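PDB 3ISR: transglutaminase-like enzymes, putative cysteine protease from Cytophaga hutchinsonii, which probably acts as a cysteine hydrolase, being a putative protease with a transglutaminase-like domain whose actual substrate is not established. Local coordinates for residues 29-35 with 68-74; 49-55 with 79-84. All blocks are in the same frame, centred on the assembly; numbering follows the deposited sequence.

Contact 1 of 2, residues 29-35 with 68-74; sequences TFIFNVH and RFVRLKA
Phe32 and Val70 form a hydrogen-bonded antiparallel pair whose side chains meet at 3.7 Å, CB of Phe32 to CG2 of Val70. With Phe30 and Leu72 they make the tight face of two strands in the four-stranded sheet, turned toward Phe80 and Met82 of strand 78-96. Leu72 has CG between its backbone N and carbonyl carbon (chi1 59°), which carries CD1 back to Phe30 CD2 at 3.7 Å, while Leu72 CD2 sits at the edge of the Phe32 ring. Phe30 N bonds to Leu72 O at 2.9 Å. On the other face the Thr29 end is looser: Thr29 OG1 comes only to 3.8 Å from Lys73 CB, and exposed Lys73 runs on outward, though both residues also touch Val107 of the second subunit. Beside them Ile31 and Arg71 lie side by side against Val106 of that subunit, whose Leu109 O takes a bond from Arg71 NH2.

Past the regular pairing a water joins the chains. It lies in the plane of the His35 ring, 2.9 Å from ND1, accepts from Val34 N and donates to Arg68 O. The guanidinium of Arg68 has CD2 of His35 3.2 Å above one face, near the rim, with the planes 60° apart. NE and NH2 form salt bridges to Glu59 and Glu47, and NH1 bonds to Ala36 O. Replacing Arg68 with a leucine would probably leave both carboxylates without their shared cation and His35 without its flat neighbour. Arg68 at most balances one of its two acid partners, so the cation probably stays charged and eases the repulsion between the carboxylates of Glu47 and Glu59.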
loop_
_atom_site.group_PDB
_atom_site.type_symbol
_atom_site.label_atom_id
_atom_site.label_comp_id
_atom_site.label_asym_id
_atom_site.label_seq_id
_atom_site.Cartn_x
_atom_site.Cartn_y
_atom_site.Cartn_z
ATOM N N THR B 29 27.219 10.059 8.606
ATOM C CA THR B 29 27.477 9.151 9.721
ATOM C C THR B 29 27.000 7.747 9.363
ATOM O O THR B 29 25.915 7.582 8.789
ATOM C CB THR B 29 26.795 9.650 11.018
ATOM O OG1 THR B 29 27.426 10.863 11.424
ATOM C CG2 THR B 29 26.923 8.626 12.159
ATOM N N PHE B 30 27.831 6.752 9.680
ATOM C CA PHE B 30 27.526 5.345 9.421
ATOM C C PHE B 30 27.379 4.623 10.736
ATOM O O PHE B 30 28.136 4.869 11.682
ATOM C CB PHE B 30 28.675 4.681 8.654
ATOM C CG PHE B 30 28.876 5.222 7.281
ATOM C CD1 PHE B 30 28.398 4.529 6.175
ATOM C CD2 PHE B 30 29.548 6.423 7.086
ATOM C CE1 PHE B 30 28.598 5.030 4.887
ATOM C CE2 PHE B 30 29.740 6.929 5.812
ATOM C CZ PHE B 30 29.255 6.230 4.710
ATOM N N ILE B 31 26.404 3.732 10.802
ATOM C CA ILE B 31 26.348 2.774 11.887
ATOM C C ILE B 31 26.353 1.429 11.212
ATOM O O ILE B 31 25.418 1.097 10.462
ATOM C CB ILE B 31 25.074 2.887 12.737
ATOM C CG1 ILE B 31 24.917 4.311 13.278
ATOM C CG2 ILE B 31 25.127 1.865 13.904
ATOM C CD1 ILE B 31 23.609 4.516 14.071
ATOM N N PHE B 32 27.407 0.666 11.477
ATOM C CA PHE B 32 27.589 -0.618 10.845
ATOM C C PHE B 32 27.280 -1.766 11.794
ATOM O O PHE B 32 27.409 -1.633 13.008
ATOM C CB PHE B 32 29.039 -0.770 10.370
ATOM C CG PHE B 32 29.409 0.133 9.237
ATOM C CD1 PHE B 32 28.833 -0.029 7.987
ATOM C CD2 PHE B 32 30.373 1.121 9.413
ATOM C CE1 PHE B 32 29.193 0.791 6.927
ATOM C CE2 PHE B 32 30.743 1.944 8.359
ATOM C CZ PHE B 32 30.148 1.780 7.115
ATOM N N ASN B 33 26.901 -2.906 11.224
ATOM C CA ASN B 33 26.738 -4.110 12.017
ATOM C C ASN B 33 27.396 -5.283 11.325
ATOM O O ASN B 33 26.727 -6.009 10.568
ATOM C CB ASN B 33 25.260 -4.397 12.259
ATOM C CG ASN B 33 25.046 -5.503 13.254
ATOM O OD1 ASN B 33 25.874 -5.735 14.162
ATOM N ND2 ASN B 33 23.939 -6.202 13.098
ATOM N N VAL B 34 28.707 -5.443 11.565
ATOM C CA VAL B 34 29.508 -6.476 10.898
ATOM C C VAL B 34 30.231 -7.448 11.842
ATOM O O VAL B 34 30.602 -8.547 11.421
ATOM C CB VAL B 34 30.531 -5.873 9.854
ATOM C CG1 VAL B 34 29.806 -5.003 8.822
ATOM C CG2 VAL B 34 31.631 -5.081 10.550
ATOM N N HIS B 35 30.445 -7.041 13.097
ATOM C CA HIS B 35 31.084 -7.879 14.115
ATOM C C HIS B 35 30.281 -9.128 14.473
ATOM O O HIS B 35 29.044 -9.073 14.590
ATOM C CB HIS B 35 31.246 -7.079 15.397
ATOM C CG HIS B 35 32.360 -6.090 15.348
ATOM N ND1 HIS B 35 32.269 -4.910 14.641
ATOM C CD2 HIS B 35 33.595 -6.109 15.903
ATOM C CE1 HIS B 35 33.406 -4.244 14.764
ATOM N NE2 HIS B 35 34.225 -4.951 15.524
ATOM N N ARG B 68 26.392 -5.849 17.908
ATOM C CA ARG B 68 27.524 -4.988 18.177
ATOM C C ARG B 68 27.578 -4.004 17.043
ATOM O O ARG B 68 27.900 -4.375 15.910
ATOM C CB ARG B 68 28.827 -5.797 18.198
ATOM C CG ARG B 68 28.868 -6.820 19.317
ATOM C CD ARG B 68 30.063 -7.753 19.176
ATOM N NE ARG B 68 31.324 -7.033 19.316
ATOM C CZ ARG B 68 32.518 -7.499 18.938
ATOM N NH1 ARG B 68 32.645 -8.701 18.386
ATOM N NH2 ARG B 68 33.604 -6.754 19.130
ATOM N N PHE B 69 27.260 -2.753 17.341
ATOM C CA PHE B 69 27.287 -1.709 16.326
ATOM C C PHE B 69 28.603 -0.949 16.380
ATOM O O PHE B 69 29.199 -0.836 17.443
ATOM C CB PHE B 69 26.124 -0.744 16.554
ATOM C CG PHE B 69 24.764 -1.372 16.366
ATOM C CD1 PHE B 69 24.326 -1.747 15.093
ATOM C CD2 PHE B 69 23.918 -1.566 17.456
ATOM C CE1 PHE B 69 23.057 -2.323 14.892
ATOM C CE2 PHE B 69 22.638 -2.130 17.289
ATOM C CZ PHE B 69 22.198 -2.515 15.990
ATOM N N VAL B 70 29.061 -0.441 15.237
ATOM C CA VAL B 70 30.203 0.473 15.228
ATOM C C VAL B 70 29.838 1.692 14.411
ATOM O O VAL B 70 29.202 1.575 13.362
ATOM C CB VAL B 70 31.526 -0.165 14.674
ATOM C CG1 VAL B 70 32.050 -1.255 15.618
ATOM C CG2 VAL B 70 31.320 -0.715 13.285
ATOM N N ARG B 71 30.237 2.862 14.882
ATOM C CA ARG B 71 29.887 4.073 14.164
ATOM C C ARG B 71 31.067 4.998 13.941
ATOM O O ARG B 71 31.989 5.068 14.764
ATOM C CB ARG B 71 28.738 4.818 14.845
ATOM C CG ARG B 71 28.977 5.126 16.291
ATOM C CD ARG B 71 27.837 5.974 16.882
ATOM N NE ARG B 71 27.956 5.989 18.332
ATOM C CZ ARG B 71 27.030 6.454 19.162
ATOM N NH1 ARG B 71 27.245 6.414 20.468
ATOM N NH2 ARG B 71 25.894 6.963 18.687
ATOM N N LEU B 72 31.007 5.702 12.817
ATOM C CA LEU B 72 32.032 6.648 12.408
ATOM C C LEU B 72 31.382 7.708 11.550
ATOM O O LEU B 72 30.285 7.492 11.017
ATOM C CB LEU B 72 33.134 5.940 11.602
ATOM C CG LEU B 72 32.796 5.201 10.302
ATOM C CD1 LEU B 72 32.574 6.165 9.140
ATOM C CD2 LEU B 72 33.964 4.258 9.971
ATOM N N LYS B 73 32.047 8.851 11.418
ATOM C CA LYS B 73 31.585 9.878 10.497
ATOM C C LYS B 73 32.630 10.101 9.402
ATOM O O LYS B 73 33.828 9.941 9.639
ATOM C CB LYS B 73 31.217 11.178 11.234
ATOM C CG LYS B 73 32.340 11.824 12.045
ATOM C CD LYS B 73 31.839 13.043 12.834
ATOM C CE LYS B 73 32.977 14.057 13.013
ATOM N NZ LYS B 73 32.749 15.032 14.127
ATOM N N ALA B 74 32.153 10.440 8.209
ATOM C CA ALA B 74 33.009 10.612 7.048
ATOM C C ALA B 74 32.717 11.952 6.372
ATOM O O ALA B 74 31.567 12.358 6.265
ATOM C CB ALA B 74 32.800 9.467 6.069
HETATM O O HOH W 1 29.683 -4.038 13.696
HETATM O O HOH W 2 26.966 -8.034 16.189
#

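Contact 2 of 2, residues 49-55 with 79-84; sequences LIVTPPI and TFSMSY
Leu49 CD1 reaches across to CG of Met82 at 3.8 Å and to CB of Tyr84 at 4.1 Å, at the apolar centre of an antiparallel pair of strands in the larger sheet of a beta sandwich. Leu49 holds CG opposite its backbone N (chi1 -180°), which swings CD1 over the neighbouring strand. Met82, deposited as selenomethionine, passes obliquely under that methyl, and its SE continues toward the interior, where the side chain touches Phe32 of the other sheet and Val34 just beyond its strand. Val51 adds its CG2 against Met82 CG at 4.2 Å and turns CG1 toward the Phe80 ring.

Beyond Thr52 the chain leaves the strand through a cis peptide bond to Pro53 and doubles back, so Ile55 also returns to Phe80. Its CD1 lies 3.8 Å from Phe80 CB, the two side chains crossing at about a right angle, and Leu72 of the facing sheet touches both residues.

The two backbones are closely tied. Ile50 pairs with Ser83 and Thr52 with Ser81, each through two bonds; Ser83 N to Ile50 O is 2.7 Å, and so is Thr52 N to Ser81 O. On the inward face, beyond Leu49, Tyr84 OH bonds to Glu47 OE1 and Ala36 N. On the outer face Ile50 stands beside Thr52, Ser81 and Ser83, a mostly polar set, with the CB atoms of each opposed pair more than 4 Å apart. The serine hydroxyls instead serve the next strand, 12-24: Ser81 OG hydrogen-bonds to Thr21 OG1, and Ser83 OG to His17 NE2.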
loop_
_atom_site.group_PDB
_atom_site.type_symbol
_atom_site.label_atom_id
_atom_site.label_comp_id
_atom_site.label_asym_id
_atom_site.label_seq_id
_atom_site.Cartn_x
_atom_site.Cartn_y
_atom_site.Cartn_z
ATOM N N LEU B 49 39.593 -5.167 13.111
ATOM C CA LEU B 49 38.816 -4.185 12.351
ATOM C C LEU B 49 39.710 -3.053 11.829
ATOM O O LEU B 49 40.316 -2.323 12.617
ATOM C CB LEU B 49 37.688 -3.603 13.225
ATOM C CG LEU B 49 36.775 -2.561 12.587
ATOM C CD1 LEU B 49 35.789 -3.240 11.633
ATOM C CD2 LEU B 49 36.034 -1.800 13.674
ATOM N N ILE B 50 39.805 -2.923 10.503
ATOM C CA ILE B 50 40.680 -1.925 9.870
ATOM C C ILE B 50 39.894 -0.962 8.993
ATOM O O ILE B 50 39.190 -1.389 8.078
ATOM C CB ILE B 50 41.777 -2.593 8.979
ATOM C CG1 ILE B 50 42.576 -3.654 9.758
ATOM C CG2 ILE B 50 42.697 -1.535 8.341
ATOM C CD1 ILE B 50 43.179 -3.169 11.086
ATOM N N VAL B 51 40.036 0.333 9.261
ATOM C CA VAL B 51 39.439 1.381 8.423
ATOM C C VAL B 51 40.545 2.032 7.560
ATOM O O VAL B 51 41.596 2.415 8.077
ATOM C CB VAL B 51 38.687 2.438 9.280
ATOM C CG1 VAL B 51 38.055 3.509 8.396
ATOM C CG2 VAL B 51 37.585 1.770 10.147
ATOM N N THR B 52 40.312 2.133 6.252
ATOM C CA THR B 52 41.255 2.797 5.341
ATOM C C THR B 52 40.610 4.020 4.702
ATOM O O THR B 52 39.657 3.866 3.958
ATOM C CB THR B 52 41.702 1.849 4.212
ATOM O OG1 THR B 52 42.288 0.677 4.783
ATOM C CG2 THR B 52 42.725 2.541 3.279
ATOM N N PRO B 53 41.128 5.238 4.975
ATOM C CA PRO B 53 42.208 5.617 5.892
ATOM C C PRO B 53 41.709 5.513 7.329
ATOM O O PRO B 53 40.513 5.304 7.524
ATOM C CB PRO B 53 42.468 7.083 5.525
ATOM C CG PRO B 53 41.139 7.584 5.082
ATOM C CD PRO B 53 40.551 6.423 4.311
ATOM N N PRO B 54 42.599 5.642 8.329
ATOM C CA PRO B 54 42.072 5.469 9.692
ATOM C C PRO B 54 41.025 6.532 10.020
ATOM O O PRO B 54 41.307 7.723 9.952
ATOM C CB PRO B 54 43.307 5.623 10.590
ATOM C CG PRO B 54 44.502 5.581 9.672
ATOM C CD PRO B 54 44.027 6.007 8.318
ATOM N N ILE B 55 39.806 6.107 10.300
ATOM C CA ILE B 55 38.781 7.028 10.802
ATOM C C ILE B 55 38.392 6.562 12.196
ATOM O O ILE B 55 38.243 5.359 12.425
ATOM C CB ILE B 55 37.532 7.093 9.879
ATOM C CG1 ILE B 55 37.878 7.734 8.537
ATOM C CG2 ILE B 55 36.394 7.881 10.547
ATOM C CD1 ILE B 55 36.928 7.348 7.423
ATOM N N THR B 79 36.442 8.827 0.034
ATOM C CA THR B 79 36.106 7.411 0.053
ATOM C C THR B 79 36.779 6.783 1.257
ATOM O O THR B 79 37.782 7.304 1.743
ATOM C CB THR B 79 36.549 6.701 -1.242
ATOM O OG1 THR B 79 37.979 6.700 -1.315
ATOM C CG2 THR B 79 35.979 7.419 -2.467
ATOM N N PHE B 80 36.221 5.683 1.755
ATOM C CA PHE B 80 36.903 4.895 2.792
ATOM C C PHE B 80 36.539 3.424 2.641
ATOM O O PHE B 80 35.532 3.102 2.028
ATOM C CB PHE B 80 36.567 5.395 4.206
ATOM C CG PHE B 80 35.162 5.050 4.658
ATOM C CD1 PHE B 80 34.922 3.909 5.424
ATOM C CD2 PHE B 80 34.088 5.863 4.311
ATOM C CE1 PHE B 80 33.636 3.581 5.850
ATOM C CE2 PHE B 80 32.782 5.535 4.718
ATOM C CZ PHE B 80 32.564 4.390 5.492
ATOM N N SER B 81 37.382 2.551 3.184
ATOM C CA SER B 81 37.121 1.109 3.230
ATOM C C SER B 81 37.195 0.625 4.665
ATOM O O SER B 81 37.952 1.162 5.476
ATOM C CB SER B 81 38.146 0.333 2.403
ATOM O OG SER B 81 38.086 0.734 1.052
HETATM N N MSE B 82 36.395 -0.388 4.975
HETATM C CA MSE B 82 36.406 -0.991 6.292
HETATM C C MSE B 82 36.533 -2.482 6.108
HETATM O O MSE B 82 35.799 -3.072 5.317
HETATM C CB MSE B 82 35.104 -0.678 7.032
HETATM C CG MSE B 82 35.102 -1.223 8.444
HETATM SE SE MSE B 82 33.436 -0.795 9.350
HETATM C CE MSE B 82 32.230 -1.894 8.240
ATOM N N SER B 83 37.459 -3.092 6.836
ATOM C CA SER B 83 37.711 -4.524 6.725
ATOM C C SER B 83 37.573 -5.178 8.094
ATOM O O SER B 83 38.155 -4.689 9.060
ATOM C CB SER B 83 39.126 -4.747 6.182
ATOM O OG SER B 83 39.468 -6.118 6.224
ATOM N N TYR B 84 36.800 -6.265 8.173
ATOM C CA TYR B 84 36.596 -7.018 9.416
ATOM C C TYR B 84 36.976 -8.471 9.202
ATOM O O TYR B 84 36.527 -9.100 8.231
ATOM C CB TYR B 84 35.127 -6.920 9.904
ATOM C CG TYR B 84 34.836 -7.757 11.139
ATOM C CD1 TYR B 84 35.294 -7.363 12.393
ATOM C CD2 TYR B 84 34.121 -8.954 11.048
ATOM C CE1 TYR B 84 35.040 -8.134 13.540
ATOM C CE2 TYR B 84 33.870 -9.729 12.180
ATOM C CZ TYR B 84 34.329 -9.309 13.418
ATOM O OH TYR B 84 34.069 -10.048 14.550
#

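After strand 12-24 of the larger sheet, the chain enters the small sheet at 29-35, then crosses to the larger sheet at 49-55. It returns to the small sheet with strand 58-60 and then 68-74, where contact 1 closes a loop of 32 residues, and crosses again to 79-84, where contact 2 closes one of 23. The closures therefore cross, and neither nests within the other. Their centres lie 11 Å apart within the bacterial transglutaminase N-terminal domain. The two layers touch directly: Phe30 CE2 is 3.5 Å from Phe80 CE2 in an edge-to-face pair, and His35 CD2 is 3.4 Å from Tyr84 CE1.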